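Side-chain contacts in cyclin-dependent kinase inhibitor 3 (Homo sapiens, PDB 1FPZ), which removes phosphate from phosphotyrosine and phosphoserine or phosphothreonine in proteins, including the activating phosphothreonine of CDK2 in a cyclin-dependent manner: residues Ser35-Ser40 and Cys153-Leu158; Arg146-Ala151 and Asp169-Leu174; Leu95-Gln98 and Ile102-His105. The protein carries 1 engineered substitution. One frame throughout, in Å; residues are numbered along the deposited sequence.

Contact 1: residues Ser35-Ser40 and Cys153-Leu158; sequences SRVNCS and CLLLYL
The flat group that Val37 meets is the backbone carbonyl of Leu158. Val37 CG1 lies over one face of it, 3.1 Å from Leu158 O and almost as close to the carbonyl carbon. No ring, amide or guanidinium joins the contact between residues 35-40 and 153-158, and nothing from residues 35-40 touches the edge of that carbonyl. The same methyl presses on the side chain of Leu158, with Val37 CG1 3.3 Å from Leu158 CB, tighter than usual for two carbons. Val37 CG1 is anti to the backbone N (chi1 178°). This turns the two valine methyls to different residues. CG2 takes Leu155, with Val37 CG2 3.7 Å from Leu155 CD2, and the two side chains pass at a slant.

The contact packs the loop between antiparallel strands 30-33 and 42-46 on the last turns of helix 146-158, which follows the P-loop of the protein-tyrosine phosphatase fold. Ser159 also touches Val37, and Leu34 touches Leu155. Cutting Val37 back to an alanine removes both methyls, which would probably open a gap beside Leu155 CD2 and take away the methyl over the Leu158 carbonyl. No hydrogen bond or charge pair crosses between the segments. Between these two segments the hold is apolar packing, and the methyl offers the carbonyl of Leu158 no N-H or O-H donor.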
ATOM      1  N   SER A  35       7.186  14.583  -2.988  1.00 24.10           N
ATOM      2  CA  SER A  35       7.492  16.011  -3.016  1.00 27.13           C
ATOM      3  C   SER A  35       6.246  16.908  -3.190  1.00 28.83           C
ATOM      4  O   SER A  35       6.264  18.056  -2.764  1.00 29.11           O
ATOM      5  CB  SER A  35       8.531  16.334  -4.096  1.00 24.66           C
ATOM      6  OG  SER A  35       7.987  16.146  -5.390  1.00 31.38           O
ATOM      7  N   ARG A  36       5.167  16.407  -3.784  1.00 31.49           N
ATOM      8  CA  ARG A  36       3.971  17.246  -3.960  1.00 35.36           C
ATOM      9  C   ARG A  36       3.271  17.545  -2.637  1.00 37.79           C
ATOM     10  O   ARG A  36       2.289  18.292  -2.602  1.00 38.32           O
ATOM     11  CB  ARG A  36       2.961  16.587  -4.907  1.00 35.72           C
ATOM     12  CG  ARG A  36       3.264  16.690  -6.413  1.00 37.53           C
ATOM     13  CD  ARG A  36       2.115  16.035  -7.230  1.00 38.23           C
ATOM     14  NE  ARG A  36       2.197  16.229  -8.686  1.00 39.44           N
ATOM     15  CZ  ARG A  36       2.865  15.447  -9.537  1.00 37.96           C
ATOM     16  NH1 ARG A  36       3.533  14.386  -9.103  1.00 38.88           N
ATOM     17  NH2 ARG A  36       2.856  15.723 -10.835  1.00 36.61           N
ATOM     18  N   VAL A  37       3.767  16.947  -1.558  1.00 39.27           N
ATOM     19  CA  VAL A  37       3.210  17.167  -0.238  1.00 40.43           C
ATOM     20  C   VAL A  37       4.357  17.516   0.718  1.00 42.33           C
ATOM     21  O   VAL A  37       4.318  17.258   1.915  1.00 42.74           O
ATOM     22  CB  VAL A  37       2.419  15.938   0.243  1.00 40.19           C
ATOM     23  CG1 VAL A  37       1.886  16.193   1.643  1.00 41.17           C
ATOM     24  CG2 VAL A  37       1.241  15.668  -0.702  1.00 38.32           C
ATOM     25  N   ASN A  38       5.391  18.118   0.148  1.00 44.89           N
ATOM     26  CA  ASN A  38       6.560  18.565   0.887  1.00 47.66           C
ATOM     27  C   ASN A  38       7.287  17.480   1.646  1.00 48.08           C
ATOM     28  O   ASN A  38       7.574  17.641   2.832  1.00 49.31           O
ATOM     29  CB  ASN A  38       6.166  19.691   1.853  1.00 49.64           C
ATOM     30  CG  ASN A  38       5.724  20.944   1.126  1.00 51.14           C
ATOM     31  OD1 ASN A  38       6.546  21.685   0.583  1.00 51.96           O
ATOM     32  ND2 ASN A  38       4.416  21.180   1.094  1.00 52.71           N
ATOM     33  N   CYS A  39       7.586  16.383   0.959  1.00 47.79           N
ATOM     34  CA  CYS A  39       8.305  15.270   1.558  1.00 46.22           C
ATOM     35  C   CYS A  39       9.342  14.763   0.570  1.00 45.44           C
ATOM     36  O   CYS A  39       9.026  14.462  -0.583  1.00 45.17           O
ATOM     37  CB  CYS A  39       7.344  14.147   1.924  1.00 46.79           C
ATOM     38  SG  CYS A  39       8.067  12.876   2.945  1.00 45.73           S
ATOM     39  N   SER A  40      10.578  14.687   1.050  1.00 43.90           N
ATOM     40  CA  SER A  40      11.752  14.248   0.302  1.00 42.38           C
ATOM     41  C   SER A  40      11.748  12.761  -0.021  1.00 42.22           C
ATOM     42  O   SER A  40      12.425  12.302  -0.956  1.00 41.56           O
ATOM     43  CB  SER A  40      12.985  14.567   1.154  1.00 43.56           C
ATOM     44  OG  SER A  40      12.760  14.220   2.525  1.00 41.09           O
ATOM     45  N   CYS A 153      -4.772   8.371  -0.062  1.00 27.28           N
ATOM     46  CA  CYS A 153      -5.271   8.855   1.216  1.00 28.30           C
ATOM     47  C   CYS A 153      -4.135   9.550   1.981  1.00 26.85           C
ATOM     48  O   CYS A 153      -4.347  10.576   2.611  1.00 27.76           O
ATOM     49  CB  CYS A 153      -5.802   7.688   2.045  1.00 30.61           C
ATOM     50  SG  CYS A 153      -7.562   7.503   1.973  1.00 32.75           S
ATOM     51  N   LEU A 154      -2.930   8.978   1.915  1.00 26.60           N
ATOM     52  CA  LEU A 154      -1.758   9.529   2.615  1.00 25.56           C
ATOM     53  C   LEU A 154      -1.425  10.929   2.071  1.00 26.56           C
ATOM     54  O   LEU A 154      -1.003  11.792   2.820  1.00 27.44           O
ATOM     55  CB  LEU A 154      -0.541   8.593   2.468  1.00 23.91           C
ATOM     56  CG  LEU A 154       0.802   9.079   3.090  1.00 23.96           C
ATOM     57  CD1 LEU A 154       0.794   8.858   4.595  1.00 20.00           C
ATOM     58  CD2 LEU A 154       2.006   8.314   2.504  1.00 21.69           C
ATOM     59  N   LEU A 155      -1.613  11.149   0.771  1.00 27.82           N
ATOM     60  CA  LEU A 155      -1.339  12.465   0.189  1.00 29.84           C
ATOM     61  C   LEU A 155      -2.331  13.472   0.779  1.00 32.05           C
ATOM     62  O   LEU A 155      -1.922  14.543   1.213  1.00 33.58           O
ATOM     63  CB  LEU A 155      -1.446  12.440  -1.343  1.00 28.11           C
ATOM     64  CG  LEU A 155      -0.358  11.586  -2.008  1.00 28.64           C
ATOM     65  CD1 LEU A 155      -0.530  11.600  -3.506  1.00 24.91           C
ATOM     66  CD2 LEU A 155       1.035  12.134  -1.614  1.00 27.82           C
ATOM     67  N   LEU A 156      -3.623  13.132   0.802  1.00 33.34           N
ATOM     68  CA  LEU A 156      -4.622  14.027   1.390  1.00 33.77           C
ATOM     69  C   LEU A 156      -4.291  14.219   2.859  1.00 35.32           C
ATOM     70  O   LEU A 156      -4.446  15.305   3.425  1.00 36.14           O
ATOM     71  CB  LEU A 156      -6.016  13.423   1.299  1.00 33.11           C
ATOM     72  CG  LEU A 156      -6.828  13.418   0.011  1.00 33.28           C
ATOM     73  CD1 LEU A 156      -6.002  13.757  -1.216  1.00 34.79           C
ATOM     74  CD2 LEU A 156      -7.436  12.059  -0.108  1.00 33.77           C
ATOM     75  N   TYR A 157      -3.835  13.137   3.473  1.00 36.10           N
ATOM     76  CA  TYR A 157      -3.498  13.135   4.880  1.00 36.03           C
ATOM     77  C   TYR A 157      -2.376  14.108   5.199  1.00 36.51           C
ATOM     78  O   TYR A 157      -2.508  14.922   6.111  1.00 37.28           O
ATOM     79  CB  TYR A 157      -3.122  11.709   5.298  1.00 34.68           C
ATOM     80  CG  TYR A 157      -2.953  11.519   6.786  1.00 32.68           C
ATOM     81  CD1 TYR A 157      -4.061  11.455   7.642  1.00 33.13           C
ATOM     82  CD2 TYR A 157      -1.680  11.420   7.340  1.00 31.50           C
ATOM     83  CE1 TYR A 157      -3.891  11.298   9.025  1.00 31.86           C
ATOM     84  CE2 TYR A 157      -1.494  11.260   8.692  1.00 32.14           C
ATOM     85  CZ  TYR A 157      -2.595  11.197   9.537  1.00 32.81           C
ATOM     86  OH  TYR A 157      -2.368  10.993  10.874  1.00 31.90           O
ATOM     87  N   LEU A 158      -1.281  14.046   4.444  1.00 37.44           N
ATOM     88  CA  LEU A 158      -0.152  14.942   4.701  1.00 38.88           C
ATOM     89  C   LEU A 158      -0.267  16.333   4.069  1.00 41.05           C
ATOM     90  O   LEU A 158       0.596  17.171   4.278  1.00 40.68           O
ATOM     91  CB  LEU A 158       1.165  14.291   4.264  1.00 36.26           C
ATOM     92  CG  LEU A 158       1.639  13.054   5.027  1.00 34.38           C
ATOM     93  CD1 LEU A 158       2.713  12.342   4.234  1.00 32.04           C
ATOM     94  CD2 LEU A 158       2.170  13.454   6.397  1.00 34.45           C
TER

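Contact 2: residues Arg146-Ala151 and Asp169-Leu174; sequences RSCLVA and DSLRDL. With SO4 (sulfate ion), chain G.
Leu171 leans against the helix of Cys148 and Ala151, and its CB already points that way. With CG anti to the carbonyl carbon (chi1 -86°), the side chain reaches the backbone of Cys148 first: Leu171 CG is 3.8 Å from Cys148 O. Leu171 CG also lies 4.1 Å from Cys148 CB. Beyond the branch, Leu171 CD1 makes the closer approach, 3.6 Å from Ala151 CB. Leu171 CD2 touches the same methyl more loosely, at 4.1 Å from Ala151 CB. The alanine methyl lies against the branch, nearest CD1. Ala152 and Leu155 of the same helix also touch Leu171.

This helix follows the phosphate-binding P-loop of the protein-tyrosine phosphatase family, the HCX5R signature. Here the signature runs from His139 to Arg146, and Ser140 is an engineered replacement for the catalytic cysteine. A sulfate ion, probably from the crystallisation liquor, sits at the start of the helix, where substrate phosphate is expected to bind. The backbone gives one hydrogen bond, 2.6 Å from Arg146 N to sulfate O4. The side chain bends at chi3 (-74°) and turns the edge of its guanidinium to the ion, with the sulfur near its plane. Arg146 NE is modelled within hydrogen-bonding distance of sulfate O1, but that oxygen is crowded and the bond is doubtful. Glu83 holds Arg146 NH1 by a salt bridge, and the carbonyl of Ile108 accepts a hydrogen bond from the same nitrogen. On the other helix, Arg172 NH1 makes a salt bridge of 2.9 Å to Asp169 OD1, while Arg172 NH2 is hydrogen-bonded to the hydroxyl of Tyr186.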
ATOM      1  N   ARG A 146      -6.546  -0.901  -3.879  1.00 39.17           N
ATOM      2  CA  ARG A 146      -6.479  -0.840  -2.444  1.00 37.25           C
ATOM      3  C   ARG A 146      -5.193  -0.094  -2.099  1.00 35.36           C
ATOM      4  O   ARG A 146      -5.218   0.816  -1.284  1.00 34.81           O
ATOM      5  CB  ARG A 146      -6.514  -2.260  -1.859  1.00 37.27           C
ATOM      6  CG  ARG A 146      -7.932  -2.888  -1.887  1.00 36.12           C
ATOM      7  CD  ARG A 146      -7.996  -4.287  -1.256  1.00 33.37           C
ATOM      8  NE  ARG A 146      -7.397  -5.299  -2.118  1.00 31.24           N
ATOM      9  CZ  ARG A 146      -7.330  -6.590  -1.826  1.00 32.14           C
ATOM     10  NH1 ARG A 146      -7.834  -7.036  -0.670  1.00 32.98           N
ATOM     11  NH2 ARG A 146      -6.757  -7.434  -2.680  1.00 30.43           N
ATOM     12  N   SER A 147      -4.087  -0.445  -2.746  1.00 33.63           N
ATOM     13  CA  SER A 147      -2.818   0.227  -2.464  1.00 33.57           C
ATOM     14  C   SER A 147      -2.814   1.687  -2.872  1.00 34.58           C
ATOM     15  O   SER A 147      -2.288   2.530  -2.142  1.00 33.72           O
ATOM     16  CB  SER A 147      -1.654  -0.478  -3.154  1.00 32.24           C
ATOM     17  OG  SER A 147      -1.374  -1.698  -2.521  1.00 30.58           O
ATOM     18  N   CYS A 148      -3.407   1.995  -4.029  1.00 35.12           N
ATOM     19  CA  CYS A 148      -3.454   3.378  -4.492  1.00 34.96           C
ATOM     20  C   CYS A 148      -4.394   4.176  -3.632  1.00 35.01           C
ATOM     21  O   CYS A 148      -4.207   5.381  -3.431  1.00 35.39           O
ATOM     22  CB  CYS A 148      -3.917   3.440  -5.933  1.00 35.48           C
ATOM     23  SG  CYS A 148      -2.911   2.420  -6.949  1.00 39.52           S
ATOM     24  N   LEU A 149      -5.413   3.499  -3.106  1.00 34.53           N
ATOM     25  CA  LEU A 149      -6.382   4.152  -2.233  1.00 33.49           C
ATOM     26  C   LEU A 149      -5.659   4.666  -0.983  1.00 32.70           C
ATOM     27  O   LEU A 149      -5.815   5.827  -0.595  1.00 34.77           O
ATOM     28  CB  LEU A 149      -7.480   3.157  -1.835  1.00 34.22           C
ATOM     29  CG  LEU A 149      -8.618   3.584  -0.919  1.00 34.20           C
ATOM     30  CD1 LEU A 149      -9.695   4.271  -1.716  1.00 34.60           C
ATOM     31  CD2 LEU A 149      -9.196   2.358  -0.255  1.00 33.44           C
ATOM     32  N   VAL A 150      -4.855   3.801  -0.370  1.00 29.88           N
ATOM     33  CA  VAL A 150      -4.104   4.160   0.823  1.00 27.16           C
ATOM     34  C   VAL A 150      -3.063   5.228   0.478  1.00 25.37           C
ATOM     35  O   VAL A 150      -2.914   6.199   1.188  1.00 25.36           O
ATOM     36  CB  VAL A 150      -3.404   2.919   1.442  1.00 25.94           C
ATOM     37  CG1 VAL A 150      -2.492   3.335   2.566  1.00 24.20           C
ATOM     38  CG2 VAL A 150      -4.450   1.934   1.963  1.00 24.86           C
ATOM     39  N   ALA A 151      -2.354   5.054  -0.627  1.00 25.88           N
ATOM     40  CA  ALA A 151      -1.337   6.022  -1.043  1.00 24.30           C
ATOM     41  C   ALA A 151      -1.994   7.373  -1.246  1.00 24.94           C
ATOM     42  O   ALA A 151      -1.513   8.375  -0.746  1.00 24.31           O
ATOM     43  CB  ALA A 151      -0.690   5.566  -2.336  1.00 23.01           C
ATOM     44  N   ASP A 169      -4.926  11.658  -9.448  1.00 40.66           N
ATOM     45  CA  ASP A 169      -4.112  11.865 -10.643  1.00 40.25           C
ATOM     46  C   ASP A 169      -2.663  11.428 -10.417  1.00 39.47           C
ATOM     47  O   ASP A 169      -2.047  10.793 -11.270  1.00 38.40           O
ATOM     48  CB  ASP A 169      -4.148  13.342 -11.055  1.00 41.14           C
ATOM     49  CG  ASP A 169      -5.557  13.827 -11.390  1.00 41.87           C
ATOM     50  OD1 ASP A 169      -6.359  13.004 -11.884  1.00 41.31           O
ATOM     51  OD2 ASP A 169      -5.858  15.031 -11.181  1.00 39.37           O
ATOM     52  N   SER A 170      -2.112  11.767  -9.257  1.00 39.35           N
ATOM     53  CA  SER A 170      -0.736  11.382  -8.965  1.00 39.13           C
ATOM     54  C   SER A 170      -0.541   9.872  -8.981  1.00 39.72           C
ATOM     55  O   SER A 170       0.467   9.383  -9.482  1.00 39.04           O
ATOM     56  CB  SER A 170      -0.290  11.927  -7.610  1.00 38.64           C
ATOM     57  OG  SER A 170      -0.428  13.332  -7.534  1.00 39.31           O
ATOM     58  N   LEU A 171      -1.493   9.124  -8.428  1.00 41.30           N
ATOM     59  CA  LEU A 171      -1.376   7.666  -8.414  1.00 41.78           C
ATOM     60  C   LEU A 171      -1.651   7.089  -9.797  1.00 43.07           C
ATOM     61  O   LEU A 171      -1.036   6.090 -10.201  1.00 43.72           O
ATOM     62  CB  LEU A 171      -2.329   7.055  -7.373  1.00 40.98           C
ATOM     63  CG  LEU A 171      -1.820   6.936  -5.922  1.00 38.24           C
ATOM     64  CD1 LEU A 171      -0.600   6.054  -5.910  1.00 36.87           C
ATOM     65  CD2 LEU A 171      -1.489   8.304  -5.335  1.00 37.93           C
ATOM     66  N   ARG A 172      -2.568   7.727 -10.521  1.00 44.14           N
ATOM     67  CA  ARG A 172      -2.914   7.307 -11.875  1.00 45.61           C
ATOM     68  C   ARG A 172      -1.632   7.390 -12.712  1.00 46.55           C
ATOM     69  O   ARG A 172      -1.347   6.519 -13.527  1.00 45.98           O
ATOM     70  CB  ARG A 172      -4.010   8.236 -12.441  1.00 45.01           C
ATOM     71  CG  ARG A 172      -5.389   8.207 -11.709  1.00 43.85           C
ATOM     72  CD  ARG A 172      -6.371   9.289 -12.247  1.00 42.48           C
ATOM     73  NE  ARG A 172      -7.742   9.206 -11.717  1.00 41.24           N
ATOM     74  CZ  ARG A 172      -8.700  10.111 -11.937  1.00 39.96           C
ATOM     75  NH1 ARG A 172      -8.468  11.189 -12.680  1.00 38.85           N
ATOM     76  NH2 ARG A 172      -9.898   9.952 -11.401  1.00 38.75           N
ATOM     77  N   ASP A 173      -0.851   8.440 -12.461  1.00 48.93           N
ATOM     78  CA  ASP A 173       0.406   8.675 -13.163  1.00 50.62           C
ATOM     79  C   ASP A 173       1.453   7.655 -12.783  1.00 50.48           C
ATOM     80  O   ASP A 173       2.425   7.465 -13.504  1.00 50.20           O
ATOM     81  CB  ASP A 173       0.932  10.078 -12.851  1.00 52.86           C
ATOM     82  CG  ASP A 173      -0.018  11.188 -13.324  1.00 54.16           C
ATOM     83  OD1 ASP A 173       0.334  12.385 -13.149  1.00 55.50           O
ATOM     84  OD2 ASP A 173      -1.106  10.873 -13.864  1.00 53.01           O
ATOM     85  N   LEU A 174       1.248   7.002 -11.644  1.00 51.68           N
ATOM     86  CA  LEU A 174       2.177   5.994 -11.148  1.00 53.31           C
ATOM     87  C   LEU A 174       1.760   4.569 -11.494  1.00 55.25           C
ATOM     88  O   LEU A 174       2.595   3.743 -11.849  1.00 54.77           O
ATOM     89  CB  LEU A 174       2.303   6.096  -9.624  1.00 51.53           C
ATOM     90  CG  LEU A 174       3.540   5.548  -8.889  1.00 50.32           C
ATOM     91  CD1 LEU A 174       3.097   4.495  -7.886  1.00 48.79           C
ATOM     92  CD2 LEU A 174       4.577   4.990  -9.862  1.00 48.33           C
TER
HETATM   93  S   SO4 G 900      -6.450  -4.042  -5.458  1.00 32.03           S
HETATM   94  O1  SO4 G 900      -7.219  -4.302  -4.254  1.00 33.49           O
HETATM   95  O2  SO4 G 900      -7.424  -3.688  -6.506  1.00 34.21           O
HETATM   96  O3  SO4 G 900      -5.629  -5.234  -5.791  1.00 28.44           O
HETATM   97  O4  SO4 G 900      -5.601  -2.853  -5.279  1.00 32.79           O

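Contact 3: residues Leu95-Gln98 and Ile102-His105; sequences LYQQ and ITHH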
ATOM      1  N   LEU A  95       7.289 -15.053   6.788  1.00 39.41           N
ATOM      2  CA  LEU A  95       8.519 -14.892   6.028  1.00 37.95           C
ATOM      3  C   LEU A  95       9.145 -13.515   6.081  1.00 37.77           C
ATOM      4  O   LEU A  95      10.366 -13.402   6.212  1.00 38.15           O
ATOM      5  CB  LEU A  95       8.304 -15.279   4.565  1.00 37.85           C
ATOM      6  CG  LEU A  95       8.127 -16.782   4.324  1.00 37.78           C
ATOM      7  CD1 LEU A  95       8.223 -17.091   2.835  1.00 34.88           C
ATOM      8  CD2 LEU A  95       9.209 -17.548   5.081  1.00 38.20           C
ATOM      9  N   TYR A  96       8.324 -12.471   5.974  1.00 36.63           N
ATOM     10  CA  TYR A  96       8.823 -11.101   6.014  1.00 35.94           C
ATOM     11  C   TYR A  96       9.535 -10.808   7.322  1.00 35.69           C
ATOM     12  O   TYR A  96      10.586 -10.166   7.346  1.00 35.78           O
ATOM     13  CB  TYR A  96       7.677 -10.074   5.899  1.00 35.57           C
ATOM     14  CG  TYR A  96       7.009  -9.915   4.556  1.00 34.03           C
ATOM     15  CD1 TYR A  96       5.960  -9.009   4.397  1.00 34.27           C
ATOM     16  CD2 TYR A  96       7.424 -10.634   3.444  1.00 34.08           C
ATOM     17  CE1 TYR A  96       5.347  -8.818   3.169  1.00 32.57           C
ATOM     18  CE2 TYR A  96       6.819 -10.452   2.215  1.00 32.81           C
ATOM     19  CZ  TYR A  96       5.782  -9.540   2.083  1.00 32.46           C
ATOM     20  OH  TYR A  96       5.194  -9.340   0.868  1.00 31.13           O
ATOM     21  N   GLN A  97       8.927 -11.234   8.422  1.00 35.15           N
ATOM     22  CA  GLN A  97       9.497 -10.976   9.725  1.00 34.18           C
ATOM     23  C   GLN A  97      10.729 -11.843   9.967  1.00 36.26           C
ATOM     24  O   GLN A  97      11.678 -11.420  10.625  1.00 35.51           O
ATOM     25  CB  GLN A  97       8.432 -11.193  10.785  1.00 33.07           C
ATOM     26  CG  GLN A  97       7.212 -10.281  10.582  1.00 29.76           C
ATOM     27  CD  GLN A  97       6.081 -10.635  11.501  1.00 27.08           C
ATOM     28  OE1 GLN A  97       5.136 -11.298  11.106  1.00 28.01           O
ATOM     29  NE2 GLN A  97       6.186 -10.214  12.747  1.00 25.70           N
ATOM     30  N   GLN A  98      10.727 -13.046   9.413  1.00 37.92           N
ATOM     31  CA  GLN A  98      11.873 -13.930   9.565  1.00 40.03           C
ATOM     32  C   GLN A  98      13.077 -13.264   8.926  1.00 40.31           C
ATOM     33  O   GLN A  98      14.214 -13.517   9.315  1.00 40.90           O
ATOM     34  CB  GLN A  98      11.634 -15.251   8.849  1.00 41.40           C
ATOM     35  CG  GLN A  98      10.483 -16.065   9.399  1.00 43.83           C
ATOM     36  CD  GLN A  98      10.449 -17.431   8.782  1.00 43.05           C
ATOM     37  OE1 GLN A  98      11.489 -18.062   8.634  1.00 44.32           O
ATOM     38  NE2 GLN A  98       9.262 -17.902   8.420  1.00 44.56           N
ATOM     39  N   ILE A 102       9.795  -5.221   9.203  1.00 25.99           N
ATOM     40  CA  ILE A 102       8.636  -5.028  10.072  1.00 25.54           C
ATOM     41  C   ILE A 102       7.398  -5.067   9.177  1.00 24.92           C
ATOM     42  O   ILE A 102       7.297  -4.345   8.183  1.00 22.43           O
ATOM     43  CB  ILE A 102       8.646  -3.715  10.825  1.00 26.93           C
ATOM     44  CG1 ILE A 102       9.943  -3.581  11.616  1.00 27.21           C
ATOM     45  CG2 ILE A 102       7.436  -3.634  11.739  1.00 25.68           C
ATOM     46  CD1 ILE A 102      11.146  -3.300  10.710  1.00 27.70           C
ATOM     47  N   THR A 103       6.474  -5.943   9.551  1.00 22.53           N
ATOM     48  CA  THR A 103       5.255  -6.215   8.824  1.00 21.46           C
ATOM     49  C   THR A 103       3.994  -5.582   9.437  1.00 18.70           C
ATOM     50  O   THR A 103       3.666  -5.832  10.592  1.00 17.85           O
ATOM     51  CB  THR A 103       5.101  -7.759   8.725  1.00 23.37           C
ATOM     52  OG1 THR A 103       6.198  -8.288   7.957  1.00 25.41           O
ATOM     53  CG2 THR A 103       3.810  -8.160   8.046  1.00 23.32           C
ATOM     54  N   HIS A 104       3.306  -4.767   8.632  1.00 15.56           N
ATOM     55  CA  HIS A 104       2.069  -4.064   9.016  1.00 13.58           C
ATOM     56  C   HIS A 104       0.882  -4.659   8.253  1.00 14.47           C
ATOM     57  O   HIS A 104       0.532  -4.209   7.144  1.00 13.73           O
ATOM     58  CB  HIS A 104       2.197  -2.590   8.633  1.00 13.99           C
ATOM     59  CG  HIS A 104       3.452  -1.931   9.156  1.00 16.63           C
ATOM     60  ND1 HIS A 104       3.447  -1.059  10.225  1.00 16.54           N
ATOM     61  CD2 HIS A 104       4.729  -1.963   8.707  1.00 16.88           C
ATOM     62  CE1 HIS A 104       4.660  -0.569  10.402  1.00 15.82           C
ATOM     63  NE2 HIS A 104       5.458  -1.101   9.490  1.00 18.04           N
ATOM     64  N   HIS A 105       0.241  -5.669   8.818  1.00 14.19           N
ATOM     65  CA  HIS A 105      -0.881  -6.262   8.106  1.00 16.26           C
ATOM     66  C   HIS A 105      -2.217  -5.586   8.449  1.00 17.11           C
ATOM     67  O   HIS A 105      -2.677  -5.654   9.584  1.00 16.08           O
ATOM     68  CB  HIS A 105      -0.974  -7.748   8.427  1.00 18.46           C
ATOM     69  CG  HIS A 105      -2.091  -8.448   7.712  1.00 21.74           C
ATOM     70  ND1 HIS A 105      -2.934  -9.343   8.341  1.00 21.75           N
ATOM     71  CD2 HIS A 105      -2.496  -8.390   6.422  1.00 21.57           C
ATOM     72  CE1 HIS A 105      -3.811  -9.801   7.467  1.00 21.99           C
ATOM     73  NE2 HIS A 105      -3.567  -9.241   6.296  1.00 21.46           N
TER
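Tyr96 and Thr103 stand at about a right angle to each other, and so do Gln97 and Thr103. The threonine hydroxyl enters between the two helix residues. It comes to the edge of the Tyr96 ring, in the ring plane, and stays off both faces. Thr103 OG1 is 3.1 Å from Tyr96 CB and 3.6 Å from Tyr96 CD1. The second wall is the aliphatic part of Gln97: Thr103 OG1 is 3.4 Å from Gln97 CG. Behind the hydroxyl, Thr103 CB rests 3.8 Å from the same Gln97 CG. Thr103 OG1 is anti to the carbonyl carbon (chi1 -63°), which turns the hydroxyl, not the methyl, to Tyr96 and Gln97.

The contact joins the end of helix 92-98 to strand 102-105, which follows after a short turn. That strand is outermost in the mixed sheet and runs parallel to strand 74-77. Helix 92-98 is the second of two helices in the crossover between these two parallel strands. Beyond Thr103, the Tyr96 ring packs on Ile75 and Val77 of strand 74-77. A weak hydrogen bond joins Tyr96 OH and His139 NE2, next to the engineered Ser140 of the active site.

No hydrogen bond passes between the segments. Across this contact Thr103 OG1 meets carbon atoms of Tyr96 and Gln97. The helix end is thus packed on the strand here by close fit and at most weak C-H to oxygen attraction, which sets little demand on direction.

In the fold
Contacts 1 and 2 share helix 146-158. Contact 2 uses its first turns and contact 1 its last. Their centres lie 12 Å apart and they touch: Leu155 CD1 is 3.9 Å from Leu171 CD2. Along the chain their segments alternate. One helix carries both the loop after strand 30-33 and helix 164-175. Contact 3 is nested inside the loop closed by contact 1 and ends before contact 2 begins. Its centre is 25 Å from that of contact 1 and 23 Å from that of contact 2, across the middle of the chain from the latter. Contacts 1 and 2 thus pack around the helix that follows the phosphate-binding P-loop, while contact 3 lies at the edge strand of the mixed sheet.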